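Local coordinates for protein fatty acyl CoA synthetase FADD13 (FATTY-ACYL-CoA SYNTHETASE) (Mycobacterium tuberculosis, PDB 3R44) that belongs to the fatty acyl-CoA synthetase group of AMP-binding enzymes, with a large N-terminal part and a smaller C-terminal domain, at residues T100-L111 with S125-Q135. Numbering follows the deposited sequence.
Sequences TRLAAPEVSFIL and SAPVIDAIRAQ
Ile132 reaches Val107 through an extended chain: CG1 is anti to its own carbonyl carbon (chi1 -63°) and the chain runs on extended to CD1, while Val107 turns CG1 anti to its backbone N. The two side chains meet at about a right angle, Ile132 CD1 lying 3.5 Å from Val107 CG1. Ile132 is a knob in a hole formed by Ala104, Val107, Ser108 and Leu111; its CG1-CD1 branch points into the hole, while CG2 lies beside Ser108 OG. Ala104, a methyl only, lets helix 126-134 come close: its CB is 3.9 Å from Ala131 CB, and the axes of helices 104-111 and 126-134 approach to 9.3 Å. Val128 uses both branches, CG1 lying 4.0 Å from Val107 CG2 and CG2 resting 3.8 Å from Leu102 O, just before helix 104-111 begins.

Ser108 OG donates to Gln135 OE1 over 3.1 Å, meeting a lone pair in the carbonyl plane at 114°; the extended glutamine chain brings OE1 to the short serine hydroxyl. Toward the other end, one water bridges Thr100 O and Ser125 OG, which lies 3.8 Å from Thr100 CG2.

Trp145 of strand 144-147 packs on Leu111, Ile129 and Ile132. Helices 104-111 and 126-134, crossing at -68°, follow strands 94-97 and 118-121 of a four-stranded parallel sheet, an alpha/beta layer within the AMP-binding region of this ANL-clan protein.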
# COMPACT_ATOMS: atom_id res chain seq x y z
N THR A 100 -3.13 -11.54 5.53
CA THR A 100 -3.12 -12.97 5.85
C THR A 100 -1.73 -13.54 6.17
O THR A 100 -1.60 -14.76 6.38
CB THR A 100 -3.64 -13.76 4.67
OG1 THR A 100 -2.87 -13.42 3.52
CG2 THR A 100 -5.06 -13.43 4.38
N ARG A 101 -0.70 -12.69 6.18
CA ARG A 101 0.66 -13.09 6.62
C ARG A 101 0.89 -12.80 8.09
O ARG A 101 1.91 -13.19 8.63
CB ARG A 101 1.75 -12.37 5.79
CG ARG A 101 1.71 -12.64 4.27
N LEU A 102 -0.03 -12.08 8.73
CA LEU A 102 0.15 -11.72 10.13
C LEU A 102 -0.09 -12.93 11.01
O LEU A 102 -0.88 -13.81 10.68
CB LEU A 102 -0.79 -10.62 10.54
CG LEU A 102 -0.53 -9.24 9.95
CD1 LEU A 102 -1.72 -8.29 10.27
CD2 LEU A 102 0.77 -8.61 10.38
N ALA A 103 0.63 -12.95 12.14
CA ALA A 103 0.50 -13.99 13.14
C ALA A 103 -0.76 -13.78 13.95
O ALA A 103 -1.34 -12.70 13.97
CB ALA A 103 1.73 -13.98 14.05
N ALA A 104 -1.16 -14.83 14.64
CA ALA A 104 -2.40 -14.83 15.42
C ALA A 104 -2.60 -13.67 16.46
O ALA A 104 -3.69 -13.12 16.57
CB ALA A 104 -2.61 -16.20 16.06
N PRO A 105 -1.55 -13.28 17.20
CA PRO A 105 -1.69 -12.15 18.15
C PRO A 105 -1.95 -10.80 17.47
O PRO A 105 -2.67 -9.96 17.99
CB PRO A 105 -0.32 -12.16 18.87
CG PRO A 105 0.15 -13.58 18.72
CD PRO A 105 -0.22 -13.91 17.32
N GLU A 106 -1.36 -10.59 16.30
CA GLU A 106 -1.55 -9.36 15.56
C GLU A 106 -2.98 -9.31 14.98
O GLU A 106 -3.65 -8.25 15.00
CB GLU A 106 -0.46 -9.26 14.47
CG GLU A 106 0.92 -8.89 15.04
CD GLU A 106 1.78 -10.07 15.58
OE1 GLU A 106 1.33 -11.26 15.60
OE2 GLU A 106 2.93 -9.81 16.02
N VAL A 107 -3.44 -10.46 14.47
CA VAL A 107 -4.82 -10.56 13.97
C VAL A 107 -5.82 -10.35 15.09
O VAL A 107 -6.78 -9.59 14.91
CB VAL A 107 -5.09 -11.84 13.17
CG1 VAL A 107 -6.55 -11.93 12.77
CG2 VAL A 107 -4.16 -11.92 11.90
N SER A 108 -5.53 -10.93 16.27
CA SER A 108 -6.39 -10.78 17.45
C SER A 108 -6.45 -9.31 17.88
O SER A 108 -7.50 -8.77 18.17
CB SER A 108 -5.93 -11.68 18.64
OG SER A 108 -7.04 -11.84 19.50
N PHE A 109 -5.32 -8.63 17.82
CA PHE A 109 -5.35 -7.21 18.13
C PHE A 109 -6.28 -6.42 17.24
O PHE A 109 -7.08 -5.59 17.71
CB PHE A 109 -3.95 -6.60 18.04
CG PHE A 109 -3.96 -5.13 18.25
CD1 PHE A 109 -4.04 -4.60 19.53
CD2 PHE A 109 -3.94 -4.27 17.17
CE1 PHE A 109 -4.09 -3.22 19.70
CE2 PHE A 109 -4.00 -2.90 17.33
CZ PHE A 109 -4.06 -2.37 18.60
N ILE A 110 -6.15 -6.65 15.94
CA ILE A 110 -6.94 -5.94 14.94
C ILE A 110 -8.41 -6.17 15.11
O ILE A 110 -9.19 -5.20 15.04
CB ILE A 110 -6.50 -6.36 13.50
CG1 ILE A 110 -5.11 -5.79 13.26
CG2 ILE A 110 -7.50 -5.90 12.45
CD1 ILE A 110 -4.45 -6.25 11.84
N LEU A 111 -8.79 -7.44 15.35
CA LEU A 111 -10.19 -7.79 15.60
C LEU A 111 -10.75 -7.11 16.82
O LEU A 111 -11.87 -6.65 16.77
CB LEU A 111 -10.40 -9.30 15.66
CG LEU A 111 -10.09 -10.10 14.39
CD1 LEU A 111 -10.28 -11.57 14.71
CD2 LEU A 111 -11.04 -9.69 13.21
N SER A 125 -6.19 -19.27 6.12
CA SER A 125 -6.17 -18.59 7.42
C SER A 125 -6.82 -19.38 8.53
O SER A 125 -6.84 -18.93 9.68
CB SER A 125 -6.89 -17.27 7.30
OG SER A 125 -6.15 -16.46 6.41
N ALA A 126 -7.33 -20.57 8.22
CA ALA A 126 -7.96 -21.39 9.28
C ALA A 126 -7.05 -21.59 10.52
O ALA A 126 -7.52 -21.49 11.67
CB ALA A 126 -8.47 -22.69 8.75
N PRO A 127 -5.74 -21.82 10.32
CA PRO A 127 -4.91 -21.97 11.50
C PRO A 127 -4.81 -20.73 12.40
O PRO A 127 -4.78 -20.89 13.63
CB PRO A 127 -3.53 -22.31 10.91
CG PRO A 127 -3.79 -22.75 9.52
CD PRO A 127 -4.93 -21.92 9.10
N VAL A 128 -4.74 -19.53 11.83
CA VAL A 128 -4.77 -18.31 12.63
C VAL A 128 -6.08 -18.16 13.40
O VAL A 128 -6.06 -17.86 14.60
CB VAL A 128 -4.49 -17.01 11.78
CG1 VAL A 128 -5.13 -15.80 12.38
CG2 VAL A 128 -2.98 -16.82 11.60
N ILE A 129 -7.20 -18.39 12.72
CA ILE A 129 -8.51 -18.23 13.33
C ILE A 129 -8.67 -19.26 14.44
O ILE A 129 -9.17 -18.95 15.53
CB ILE A 129 -9.66 -18.34 12.29
CG1 ILE A 129 -9.64 -17.17 11.33
CG2 ILE A 129 -11.01 -18.53 13.03
CD1 ILE A 129 -9.75 -15.72 12.00
N ASP A 130 -8.24 -20.50 14.18
CA ASP A 130 -8.31 -21.55 15.20
C ASP A 130 -7.54 -21.16 16.45
O ASP A 130 -8.06 -21.26 17.56
CB ASP A 130 -7.77 -22.87 14.65
CG ASP A 130 -8.72 -23.53 13.64
OD1 ASP A 130 -9.88 -23.07 13.50
OD2 ASP A 130 -8.31 -24.49 12.97
N ALA A 131 -6.32 -20.68 16.26
CA ALA A 131 -5.47 -20.25 17.37
C ALA A 131 -6.20 -19.14 18.14
O ALA A 131 -6.25 -19.14 19.37
CB ALA A 131 -4.10 -19.77 16.85
N ILE A 132 -6.78 -18.19 17.41
CA ILE A 132 -7.53 -17.08 18.05
C ILE A 132 -8.78 -17.56 18.83
O ILE A 132 -8.99 -17.15 19.98
CB ILE A 132 -7.92 -15.95 17.06
CG1 ILE A 132 -6.67 -15.29 16.46
CG2 ILE A 132 -8.76 -14.90 17.80
CD1 ILE A 132 -6.95 -14.29 15.36
N ARG A 133 -9.59 -18.42 18.22
CA ARG A 133 -10.83 -18.90 18.86
C ARG A 133 -10.55 -19.81 20.09
O ARG A 133 -11.37 -19.87 21.00
CB ARG A 133 -11.73 -19.63 17.85
CG ARG A 133 -12.22 -18.75 16.69
CD ARG A 133 -13.32 -19.45 15.89
NE ARG A 133 -14.57 -19.48 16.67
CZ ARG A 133 -15.71 -20.05 16.29
NH1 ARG A 133 -15.80 -20.70 15.13
NH2 ARG A 133 -16.78 -19.99 17.09
N ALA A 134 -9.39 -20.47 20.09
CA ALA A 134 -8.86 -21.25 21.22
C ALA A 134 -8.43 -20.44 22.47
O ALA A 134 -8.40 -20.99 23.56
CB ALA A 134 -7.71 -22.15 20.74
N GLN A 135 -8.08 -19.15 22.32
CA GLN A 135 -7.84 -18.23 23.46
C GLN A 135 -8.95 -18.33 24.53
O GLN A 135 -10.12 -18.57 24.21
CB GLN A 135 -7.73 -16.76 22.95
CG GLN A 135 -6.37 -16.34 22.32
CD GLN A 135 -6.45 -15.12 21.35
OE1 GLN A 135 -7.29 -14.21 21.52
NE2 GLN A 135 -5.58 -15.12 20.31
O HOH W 1 -3.78 -15.75 7.85